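Local coordinates for peptide ABC transporter, peptide-binding protein (Enterococcus faecalis, PDB 3O6P) that probably binds peptides for uptake by an ABC transporter, this chain being one part of a larger solute-binding protein of family 5, at residues A28-S32 and I33-A37; K84-W87 and E88-K91; D124-D127 and G128-V131; D163-S166 and F167-F171. All coordinates share one frame; numbering follows the deposited sequence. Where two conformers were deposited one is given.

Contact 1 (A28-S32 and I33-A37); sequences AISYS and IDRKA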
loop_
_atom_site.group_PDB
_atom_site.type_symbol
_atom_site.label_atom_id
_atom_site.label_comp_id
_atom_site.label_asym_id
_atom_site.label_seq_id
_atom_site.Cartn_x
_atom_site.Cartn_y
_atom_site.Cartn_z
ATOM N N ALA A 28 -9.956 0.893 -6.757
ATOM C CA ALA A 28 -10.990 -0.153 -6.847
ATOM C C ALA A 28 -10.506 -1.399 -6.097
ATOM O O ALA A 28 -11.271 -2.035 -5.341
ATOM C CB ALA A 28 -11.294 -0.480 -8.307
ATOM N N ILE A 29 -9.216 -1.705 -6.252
ATOM C CA ILE A 29 -8.610 -2.857 -5.562
ATOM C C ILE A 29 -8.708 -2.638 -4.045
ATOM O O ILE A 29 -9.206 -3.522 -3.309
ATOM C CB ILE A 29 -7.160 -3.058 -6.053
ATOM C CG1 ILE A 29 -7.200 -3.664 -7.467
ATOM C CG2 ILE A 29 -6.388 -3.970 -5.104
ATOM C CD1 ILE A 29 -5.827 -3.642 -8.207
ATOM N N SER A 30 -8.274 -1.460 -3.574
ATOM C CA SER A 30 -8.343 -1.200 -2.141
ATOM C C SER A 30 -9.783 -1.237 -1.585
ATOM O O SER A 30 -10.041 -1.811 -0.509
ATOM C CB SER A 30 -7.629 0.098 -1.780
ATOM O OG SER A 30 -7.673 0.335 -0.377
ATOM N N TYR A 31 -10.723 -0.663 -2.326
ATOM C CA TYR A 31 -12.115 -0.651 -1.890
ATOM C C TYR A 31 -12.726 -2.037 -1.775
ATOM O O TYR A 31 -13.740 -2.219 -1.076
ATOM C CB TYR A 31 -12.960 0.122 -2.917
ATOM C CG TYR A 31 -12.964 1.621 -2.804
ATOM C CD1 TYR A 31 -13.304 2.250 -1.609
ATOM C CD2 TYR A 31 -12.748 2.414 -3.946
ATOM C CE1 TYR A 31 -13.365 3.660 -1.537
ATOM C CE2 TYR A 31 -12.819 3.817 -3.895
ATOM C CZ TYR A 31 -13.110 4.433 -2.688
ATOM O OH TYR A 31 -13.175 5.808 -2.652
ATOM N N SER A 32 -12.140 -3.009 -2.457
ATOM C CA SER A 32 -12.749 -4.332 -2.501
ATOM C C SER A 32 -12.340 -5.240 -1.338
ATOM O O SER A 32 -12.831 -6.370 -1.260
ATOM C CB SER A 32 -12.388 -5.033 -3.812
ATOM O OG SER A 32 -11.061 -5.497 -3.734
ATOM N N ILE A 33 -11.438 -4.777 -0.465
ATOM C CA ILE A 33 -10.899 -5.652 0.590
ATOM C C ILE A 33 -11.401 -5.220 1.964
ATOM O O ILE A 33 -11.111 -4.114 2.428
ATOM C CB ILE A 33 -9.347 -5.661 0.553
ATOM C CG1 ILE A 33 -8.802 -6.023 -0.850
ATOM C CG2 ILE A 33 -8.762 -6.555 1.680
ATOM C CD1 ILE A 33 -7.330 -5.617 -1.012
ATOM N N ASP A 34 -12.165 -6.094 2.595
ATOM C CA ASP A 34 -12.712 -5.839 3.935
ATOM C C ASP A 34 -11.600 -6.095 4.940
ATOM O O ASP A 34 -11.403 -7.226 5.370
ATOM C CB ASP A 34 -13.915 -6.762 4.157
ATOM C CG ASP A 34 -14.658 -6.502 5.455
ATOM O OD1 ASP A 34 -14.161 -5.738 6.326
ATOM O OD2 ASP A 34 -15.766 -7.101 5.613
ATOM N N ARG A 35 -10.876 -5.037 5.302
ATOM C CA ARG A 35 -9.734 -5.146 6.222
ATOM C C ARG A 35 -10.170 -5.612 7.618
ATOM O O ARG A 35 -9.407 -6.312 8.311
ATOM C CB ARG A 35 -9.039 -3.780 6.417
ATOM C CG ARG A 35 -8.641 -2.937 5.180
ATOM C CD ARG A 35 -7.722 -3.666 4.304
ATOM N NE ARG A 35 -7.002 -2.824 3.318
ATOM C CZ ARG A 35 -7.560 -2.130 2.313
ATOM N NH1 ARG A 35 -8.885 -2.072 2.135
ATOM N NH2 ARG A 35 -6.785 -1.489 1.452
ATOM N N LYS A 36 -11.362 -5.195 8.048
ATOM C CA LYS A 36 -11.884 -5.623 9.349
ATOM C C LYS A 36 -12.050 -7.159 9.372
ATOM O O LYS A 36 -11.594 -7.839 10.292
ATOM C CB LYS A 36 -13.217 -4.916 9.653
ATOM C CG LYS A 36 -13.734 -5.165 11.070
ATOM C CD LYS A 36 -15.072 -4.452 11.312
ATOM C CE LYS A 36 -15.517 -4.584 12.773
ATOM N NZ LYS A 36 -14.640 -3.830 13.738
ATOM N N ALA A 37 -12.676 -7.709 8.346
ATOM C CA ALA A 37 -12.820 -9.167 8.254
ATOM C C ALA A 37 -11.447 -9.840 8.185
ATOM O O ALA A 37 -11.222 -10.914 8.788
ATOM C CB ALA A 37 -13.665 -9.536 7.002
#

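Contact 2 (K84-W87 and E88-K91); sequences KEYW and EKAK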
loop_
_atom_site.group_PDB
_atom_site.type_symbol
_atom_site.label_atom_id
_atom_site.label_comp_id
_atom_site.label_asym_id
_atom_site.label_seq_id
_atom_site.Cartn_x
_atom_site.Cartn_y
_atom_site.Cartn_z
ATOM N N LYS A 84 -16.686 -1.270 -7.515
ATOM C CA LYS A 84 -17.262 -1.437 -8.835
ATOM C C LYS A 84 -17.247 -0.141 -9.640
ATOM O O LYS A 84 -16.921 -0.152 -10.839
ATOM C CB LYS A 84 -18.688 -1.973 -8.705
ATOM C CG LYS A 84 -18.676 -3.432 -8.202
ATOM C CD LYS A 84 -20.060 -3.945 -7.880
ATOM C CE LYS A 84 -19.977 -5.345 -7.262
ATOM N NZ LYS A 84 -19.684 -6.381 -8.302
ATOM N N GLU A 85 -17.602 0.969 -8.997
ATOM C CA GLU A 85 -17.659 2.257 -9.696
ATOM C C GLU A 85 -16.258 2.662 -10.183
ATOM O O GLU A 85 -16.076 3.109 -11.327
ATOM C CB GLU A 85 -18.179 3.328 -8.740
ATOM C CG GLU A 85 -18.206 4.725 -9.344
ATOM C CD GLU A 85 -18.448 5.835 -8.319
ATOM O OE1 GLU A 85 -18.379 5.579 -7.090
ATOM O OE2 GLU A 85 -18.680 6.989 -8.752
ATOM N N TYR A 86 -15.270 2.510 -9.311
ATOM C CA TYR A 86 -13.901 2.894 -9.674
ATOM C C TYR A 86 -13.308 1.998 -10.755
ATOM O O TYR A 86 -12.545 2.465 -11.602
ATOM C CB TYR A 86 -13.018 2.938 -8.418
ATOM C CG TYR A 86 -13.189 4.251 -7.683
ATOM C CD1 TYR A 86 -14.425 4.605 -7.107
ATOM C CD2 TYR A 86 -12.152 5.177 -7.630
ATOM C CE1 TYR A 86 -14.584 5.827 -6.454
ATOM C CE2 TYR A 86 -12.304 6.391 -6.964
ATOM C CZ TYR A 86 -13.513 6.708 -6.385
ATOM O OH TYR A 86 -13.650 7.919 -5.739
ATOM N N TRP A 87 -13.662 0.713 -10.744
ATOM C CA TRP A 87 -13.221 -0.171 -11.796
ATOM C C TRP A 87 -13.881 0.209 -13.135
ATOM O O TRP A 87 -13.210 0.200 -14.179
ATOM C CB TRP A 87 -13.497 -1.626 -11.400
ATOM C CG TRP A 87 -13.392 -2.703 -12.483
ATOM C CD1 TRP A 87 -14.324 -3.657 -12.770
ATOM C CD2 TRP A 87 -12.274 -2.969 -13.341
ATOM N NE1 TRP A 87 -13.859 -4.491 -13.765
ATOM C CE2 TRP A 87 -12.610 -4.083 -14.138
ATOM C CE3 TRP A 87 -11.023 -2.369 -13.521
ATOM C CZ2 TRP A 87 -11.738 -4.609 -15.114
ATOM C CZ3 TRP A 87 -10.158 -2.901 -14.492
ATOM C CH2 TRP A 87 -10.517 -4.008 -15.265
ATOM N N GLU A 88 -15.155 0.593 -13.111
ATOM C CA GLU A 88 -15.756 1.118 -14.339
ATOM C C GLU A 88 -15.011 2.341 -14.888
ATOM O O GLU A 88 -14.819 2.469 -16.115
ATOM C CB GLU A 88 -17.233 1.453 -14.139
ATOM C CG GLU A 88 -18.117 0.235 -13.978
ATOM C CD GLU A 88 -17.991 -0.792 -15.105
ATOM O OE1 GLU A 88 -17.962 -0.409 -16.303
ATOM O OE2 GLU A 88 -17.937 -1.999 -14.781
ATOM N N LYS A 89 -14.600 3.238 -13.997
ATOM C CA LYS A 89 -13.826 4.422 -14.409
ATOM C C LYS A 89 -12.497 3.976 -14.998
ATOM O O LYS A 89 -12.085 4.510 -16.052
ATOM C CB LYS A 89 -13.539 5.390 -13.249
ATOM C CG LYS A 89 -14.718 6.112 -12.659
ATOM C CD LYS A 89 -14.224 6.969 -11.472
ATOM C CE LYS A 89 -15.364 7.545 -10.635
ATOM N NZ LYS A 89 -14.761 8.402 -9.580
ATOM N N ALA A 90 -11.807 3.046 -14.313
ATOM C CA ALA A 90 -10.510 2.555 -14.807
ATOM C C ALA A 90 -10.606 1.925 -16.202
ATOM O O ALA A 90 -9.747 2.191 -17.068
ATOM C CB ALA A 90 -9.838 1.574 -13.817
ATOM N N LYS A 91 -11.638 1.103 -16.414
ATOM C CA LYS A 91 -11.870 0.486 -17.729
ATOM C C LYS A 91 -11.986 1.526 -18.841
ATOM O O LYS A 91 -11.435 1.351 -19.940
ATOM C CB LYS A 91 -13.114 -0.422 -17.712
ATOM C CG LYS A 91 -12.826 -1.769 -17.006
ATOM C CD LYS A 91 -13.911 -2.779 -17.156
ATOM C CE LYS A 91 -15.206 -2.294 -16.576
ATOM N NZ LYS A 91 -16.381 -3.130 -17.040
HETATM O O HOH W 1 -17.713 -2.532 -12.201
#

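Contact 3 (D124-D127 and G128-V131); sequences DALD and GVKV. With NA (sodium ion), chain B.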
loop_
_atom_site.group_PDB
_atom_site.type_symbol
_atom_site.label_atom_id
_atom_site.label_comp_id
_atom_site.label_asym_id
_atom_site.label_seq_id
_atom_site.Cartn_x
_atom_site.Cartn_y
_atom_site.Cartn_z
ATOM N N ASP A 124 -14.079 -11.341 -6.657
ATOM C CA ASP A 124 -15.506 -11.342 -6.457
ATOM C C ASP A 124 -16.145 -9.962 -6.736
ATOM O O ASP A 124 -17.199 -9.868 -7.380
ATOM C CB ASP A 124 -15.814 -11.825 -5.030
ATOM C CG ASP A 124 -17.271 -12.006 -4.823
ATOM O OD1 ASP A 124 -17.814 -12.999 -5.337
ATOM O OD2 ASP A 124 -17.885 -11.121 -4.206
ATOM N N ALA A 125 -15.480 -8.894 -6.285
ATOM C CA ALA A 125 -16.031 -7.543 -6.369
ATOM C C ALA A 125 -16.021 -6.959 -7.780
ATOM O O ALA A 125 -16.941 -6.216 -8.150
ATOM C CB ALA A 125 -15.301 -6.598 -5.401
ATOM N N LEU A 126 -15.000 -7.314 -8.565
ATOM C CA LEU A 126 -14.759 -6.654 -9.849
ATOM C C LEU A 126 -15.053 -7.574 -11.015
ATOM O O LEU A 126 -14.312 -8.516 -11.286
ATOM C CB LEU A 126 -13.324 -6.137 -9.911
ATOM C CG LEU A 126 -12.913 -5.241 -8.735
ATOM C CD1 LEU A 126 -11.473 -4.709 -8.889
ATOM C CD2 LEU A 126 -13.888 -4.079 -8.499
ATOM N N ASP A 127 -16.143 -7.308 -11.712
ATOM C CA ASP A 127 -16.547 -8.175 -12.814
ATOM C C ASP A 127 -15.565 -7.986 -13.959
ATOM O O ASP A 127 -15.340 -6.867 -14.388
ATOM C CB ASP A 127 -17.986 -7.866 -13.257
ATOM C CG ASP A 127 -19.044 -8.413 -12.274
ATOM O OD1 ASP A 127 -18.811 -9.456 -11.620
ATOM O OD2 ASP A 127 -20.135 -7.815 -12.180
ATOM N N GLY A 128 -14.985 -9.075 -14.451
ATOM C CA GLY A 128 -13.983 -8.977 -15.511
ATOM C C GLY A 128 -12.557 -8.995 -14.980
ATOM O O GLY A 128 -11.591 -8.929 -15.760
ATOM N N VAL A 129 -12.416 -9.093 -13.662
ATOM C CA VAL A 129 -11.071 -9.252 -13.066
ATOM C C VAL A 129 -10.883 -10.680 -12.541
ATOM O O VAL A 129 -11.727 -11.188 -11.779
ATOM C CB VAL A 129 -10.817 -8.243 -11.948
ATOM C CG1 VAL A 129 -9.390 -8.415 -11.367
ATOM C CG2 VAL A 129 -10.984 -6.800 -12.445
ATOM N N LYS A 130 -9.796 -11.324 -12.937
ATOM C CA LYS A 130 -9.460 -12.649 -12.453
ATOM C C LYS A 130 -8.159 -12.502 -11.711
ATOM O O LYS A 130 -7.264 -11.779 -12.170
ATOM C CB LYS A 130 -9.279 -13.619 -13.616
ATOM C CG LYS A 130 -8.691 -14.948 -13.187
ATOM C CD LYS A 130 -8.679 -15.974 -14.317
ATOM C CE LYS A 130 -8.036 -17.289 -13.853
ATOM N NZ LYS A 130 -8.929 -18.023 -12.922
ATOM N N VAL A 131 -8.049 -13.153 -10.555
ATOM C CA VAL A 131 -6.822 -13.002 -9.744
ATOM C C VAL A 131 -6.257 -14.367 -9.438
ATOM O O VAL A 131 -6.986 -15.231 -8.960
ATOM C CB VAL A 131 -7.118 -12.303 -8.384
ATOM C CG1 VAL A 131 -5.832 -12.148 -7.579
ATOM C CG2 VAL A 131 -7.785 -10.941 -8.583
HETATM NA NA NA B . -14.306 -10.993 -11.144
HETATM O O HOH W 2 -16.735 -10.670 -10.429
HETATM O O HOH W 3 -14.973 -11.532 -13.376
HETATM O O HOH W 4 -14.830 -13.443 -10.848
#

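Contact 4 (D163-S166 and F167-F171); sequences DPSS and FLDLF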
loop_
_atom_site.group_PDB
_atom_site.type_symbol
_atom_site.label_atom_id
_atom_site.label_comp_id
_atom_site.label_asym_id
_atom_site.label_seq_id
_atom_site.Cartn_x
_atom_site.Cartn_y
_atom_site.Cartn_z
ATOM N N ASP A 163 10.120 6.468 13.368
ATOM C CA ASP A 163 9.964 7.628 12.502
ATOM C C ASP A 163 9.143 7.347 11.228
ATOM O O ASP A 163 9.404 6.374 10.522
ATOM C CB ASP A 163 11.302 8.250 12.134
ATOM C CG ASP A 163 11.133 9.632 11.555
ATOM O OD1 ASP A 163 10.975 10.618 12.335
ATOM O OD2 ASP A 163 11.133 9.725 10.322
ATOM N N PRO A 164 8.184 8.232 10.906
ATOM C CA PRO A 164 7.333 7.982 9.748
ATOM C C PRO A 164 8.120 7.872 8.438
ATOM O O PRO A 164 7.709 7.148 7.551
ATOM C CB PRO A 164 6.397 9.204 9.724
ATOM C CG PRO A 164 6.410 9.697 11.130
ATOM C CD PRO A 164 7.823 9.500 11.565
ATOM N N SER A 165 9.271 8.547 8.338
ATOM C CA SER A 165 10.050 8.498 7.105
ATOM C C SER A 165 10.564 7.086 6.819
ATOM O O SER A 165 10.845 6.775 5.670
ATOM C CB SER A 165 11.233 9.462 7.162
ATOM O OG SER A 165 12.163 9.043 8.139
ATOM N N SER A 166 10.701 6.252 7.853
ATOM C CA SER A 166 11.134 4.865 7.669
ATOM C C SER A 166 10.209 4.173 6.671
ATOM O O SER A 166 10.659 3.383 5.846
ATOM C CB SER A 166 11.118 4.123 8.995
ATOM O OG SER A 166 11.573 2.796 8.848
ATOM N N PHE A 167 8.916 4.475 6.754
ATOM C CA PHE A 167 7.935 3.906 5.825
ATOM C C PHE A 167 7.821 4.700 4.535
ATOM O O PHE A 167 7.760 4.127 3.441
ATOM C CB PHE A 167 6.567 3.842 6.502
ATOM C CG PHE A 167 6.512 2.831 7.605
ATOM C CD1 PHE A 167 5.989 1.549 7.367
ATOM C CD2 PHE A 167 7.022 3.139 8.882
ATOM C CE1 PHE A 167 5.972 0.605 8.372
ATOM C CE2 PHE A 167 6.981 2.201 9.903
ATOM C CZ PHE A 167 6.467 0.915 9.638
ATOM N N LEU A 168 7.777 6.024 4.670
ATOM C CA LEU A 168 7.497 6.870 3.526
ATOM C C LEU A 168 8.651 6.841 2.510
ATOM O O LEU A 168 8.407 6.826 1.303
ATOM C CB LEU A 168 7.185 8.297 3.970
ATOM C CG LEU A 168 5.972 8.417 4.899
ATOM C CD1 LEU A 168 6.002 9.785 5.603
ATOM C CD2 LEU A 168 4.650 8.253 4.100
ATOM N N ASP A 169 9.887 6.772 2.997
ATOM C CA ASP A 169 11.045 6.766 2.098
ATOM C C ASP A 169 11.016 5.607 1.087
ATOM O O ASP A 169 11.568 5.717 -0.007
ATOM C CB ASP A 169 12.372 6.689 2.879
ATOM C CG ASP A 169 12.736 7.996 3.579
ATOM O OD1 ASP A 169 12.117 9.057 3.281
ATOM O OD2 ASP A 169 13.671 7.949 4.431
ATOM N N LEU A 170 10.369 4.503 1.458
ATOM C CA LEU A 170 10.343 3.318 0.630
ATOM C C LEU A 170 9.728 3.586 -0.720
ATOM O O LEU A 170 10.033 2.845 -1.664
ATOM C CB LEU A 170 9.525 2.207 1.310
ATOM C CG LEU A 170 9.948 1.817 2.737
ATOM C CD1 LEU A 170 8.936 0.798 3.301
ATOM C CD2 LEU A 170 11.366 1.249 2.804
ATOM N N PHE A 171 8.875 4.621 -0.811
ATOM C CA PHE A 171 8.051 4.800 -2.011
ATOM C C PHE A 171 8.458 5.994 -2.848
ATOM O O PHE A 171 7.771 6.375 -3.792
ATOM C CB PHE A 171 6.553 4.742 -1.683
ATOM C CG PHE A 171 6.160 3.424 -1.114
ATOM C CD1 PHE A 171 6.066 2.303 -1.944
ATOM C CD2 PHE A 171 6.015 3.266 0.261
ATOM C CE1 PHE A 171 5.775 1.049 -1.418
ATOM C CE2 PHE A 171 5.739 2.014 0.811
ATOM C CZ PHE A 171 5.603 0.897 -0.028
HETATM O O HOH W 5 14.711 9.678 6.232
#

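Contact 1 (A28-S32 and I33-A37)
Arg35 reaches back to Ser30 and grips it end-on with both terminal nitrogens, each on a different atom. NH2 of Arg35 meets Ser30 OG at 2.7 Å, the hydroxyl lying at the edge of the guanidinium near its plane. NH1 of Arg35 donates to Ser30 O at 2.9 Å, less straight (140°) and with that oxygen tilted out of the guanidinium plane. The arginine chain, bent at chi2 (-59°), folds back along the linker to make this possible. Its NE is used as well, by Pro224 O, which ties the group to the final strand, 223-228.

Backbone bonds converge on the same region. Ser30 O takes a second donor, Ile33 N, at 3.3 Å, nearly linear at 169° and arriving from the opposite face of the carbonyl to NH1. These bonds mark a helix-linker-helix join: helix 23-31 ends, Ser32 to Asp34 turn the chain, and helix 35-43 begins with Asp34 at its N-cap, where OD1 accepts from Ala37 N at 3.2 Å.

One residue earlier than Ser30, Ile29 O accepts from Ser32 N at 3.1 Å; in one of the two conformers of Ser32, its OG also donates to Ile29 O (2.7 Å).

In van der Waals contact, Ile33 CG1 lies 3.5 Å from the carbonyl Ile29 O, while the isoleucine side chain packs on Leu225. Ser32 rests against Ile122 and Ala125 of helix 109-125.

Contact 2 (K84-W87 and E88-K91)
Lys91 lays its aliphatic chain over one face of the Trp87 indole, CG standing 3.5 Å from the centroid of the six-membered ring and only 8° off its normal, a CH-pi contact. The two side chains cross at about a right angle. A bend at chi3 (-60°) carries the lysine past the ring, so that the ammonium is delivered to Glu88, three residues back: NZ of Lys91 forms a salt bridge with Glu88 OE2 at 3.0 Å, on the syn side of the carboxylate, and a weaker bond to OE1. The same OE2 receives a water at 2.6 Å, which also donates to Lys84 O. That carbonyl therefore has two donors, the water and Glu88 N, the latter at 3.0 Å.

The remaining main-chain pairs, Lys89 N to Glu85 O, Ala90 N to Tyr86 O and Lys91 N to Trp87 O, are the i to i+4 bonds of an alpha helix.

On another side of the helix, Lys89 runs extended beside Tyr86 and places NZ over one face of its ring, a cation-pi contact 4.1 Å from the centroid and 22° off the normal. Glu85 OE2 lies 4.2 Å from Lys89 NZ, too far for a salt bridge, and probably adds some electrostatic attraction.

Two polar ends are satisfied by the neighbouring turn: Lys84 NZ donates to Ala125 O, and Trp87 NE1 to Asp127 O. Helix 80-94 packs against both helix 23-31, where Tyr86 meets Tyr31 edge-to-face and touches Ala28, and the turn joining helix 109-125 to strand 129-136.

Contact 3 (D124-D127 and G128-V131)
Val129 and Leu126 meet side by side, pointing the same way, with Val129 CG2 3.5 Å from Leu126 CB. In the valine CG1 is anti to the backbone N (chi1 -179°), which leaves CG2 beside that N, on the leucine side. The backbones of the same two residues close a type II beta turn, Val129 N donating to Leu126 O at 3.1 Å (154°) from above the carbonyl plane.

Gly128 occupies the third position of that turn. Its positive phi (97°) is one at which a side chain would press against the carbonyl oxygen of Asp127. Its N-H is taken up by a water at 2.7 Å.

Both carbonyls of the turn's ends bind a sodium ion: Leu126 O at 2.5 Å and Val129 O at 2.7 Å. Three waters and Gln123 O bring the ligands to six, so every ligand is a main-chain or water oxygen. The water on Gly128 N is one of the three; another, 2.5 Å from the ion, donates to Asp127 OD1 at 2.7 Å and to Asp124 O, giving the carboxylate a second-shell part in the site.

The turn links the helix to the second strand of a beta-alpha-beta unit, strand 99-106, helix 109-125, strand 129-136. Val129 packs on Leu99 of the adjoining parallel strand and on Ile122 of the helix, while Trp87 of helix 80-94 covers Leu126 and Val129 together.

Contact 4 (D163-S166 and F167-F171)
Pro164 O is gripped by two successive backbone N-H groups across the contact. Leu168 N reaches it at 3.1 Å, nearly straight (164°) and in the carbonyl plane, the alpha-helical i to i+4 bond; Phe167 N comes at 3.0 Å from above that plane with a more bent geometry (137°), an i to i+3 bond. Over the same oxygen lies the side chain of Leu168, its CG 3.4 Å away, and CD1 of Leu168 extends toward Pro164 CB.

Ahead of this turn, Asp163 caps the chain. Its OD2 accepts from Ser165 N at 3.0 Å, above the carboxylate plane, and from Ser165 OG at 2.5 Å, on the anti side; Arg205 of helix 202-218 adds a salt bridge to OD2. With chi1 of 66°, the serine hydroxyl sits between its own N and carbonyl carbon, a position that turns it back to the aspartate.

Further along, Ser165 O takes Asp169 N at 2.8 Å. The Asp169 carboxylate hangs near the same carbonyl without bonding to it; its OD2 instead accepts from a water at 2.7 Å, which makes a weak link to Ser165 OG.

The short helix around Ser165 to Leu168 packs Phe167 edge-to-face on Trp157, whose NE1 is paired with Ser166 OG, and sets Leu168 against Val191 and Met209. Three donors on one carboxylate oxygen imply that Asp163 is probably kept ionised, its negative charge lying close to the helix start and partly balanced by Arg205.

Overall arrangement
From the N terminus, contact 1 joins helix 23-31 to helix 35-43, contact 2 lies within helix 80-94, contact 3 turns helix 109-125 into strand 129-136, and contact 4 forms the short helix after strand 152-158. Each is local and they follow in series; none nests or crosses. The first three form one cluster: helices 23-31 and 80-94 and the turn at 126-129 pack together, with Ala28 reaching both Trp87 and Leu126, and contacts 2 and 3 have centres about 11 Å apart. Contact 4 lies on the opposite side of the chain's centre, its nearest atoms about 13 Å from contact 1, among helices 185-195 and 202-218.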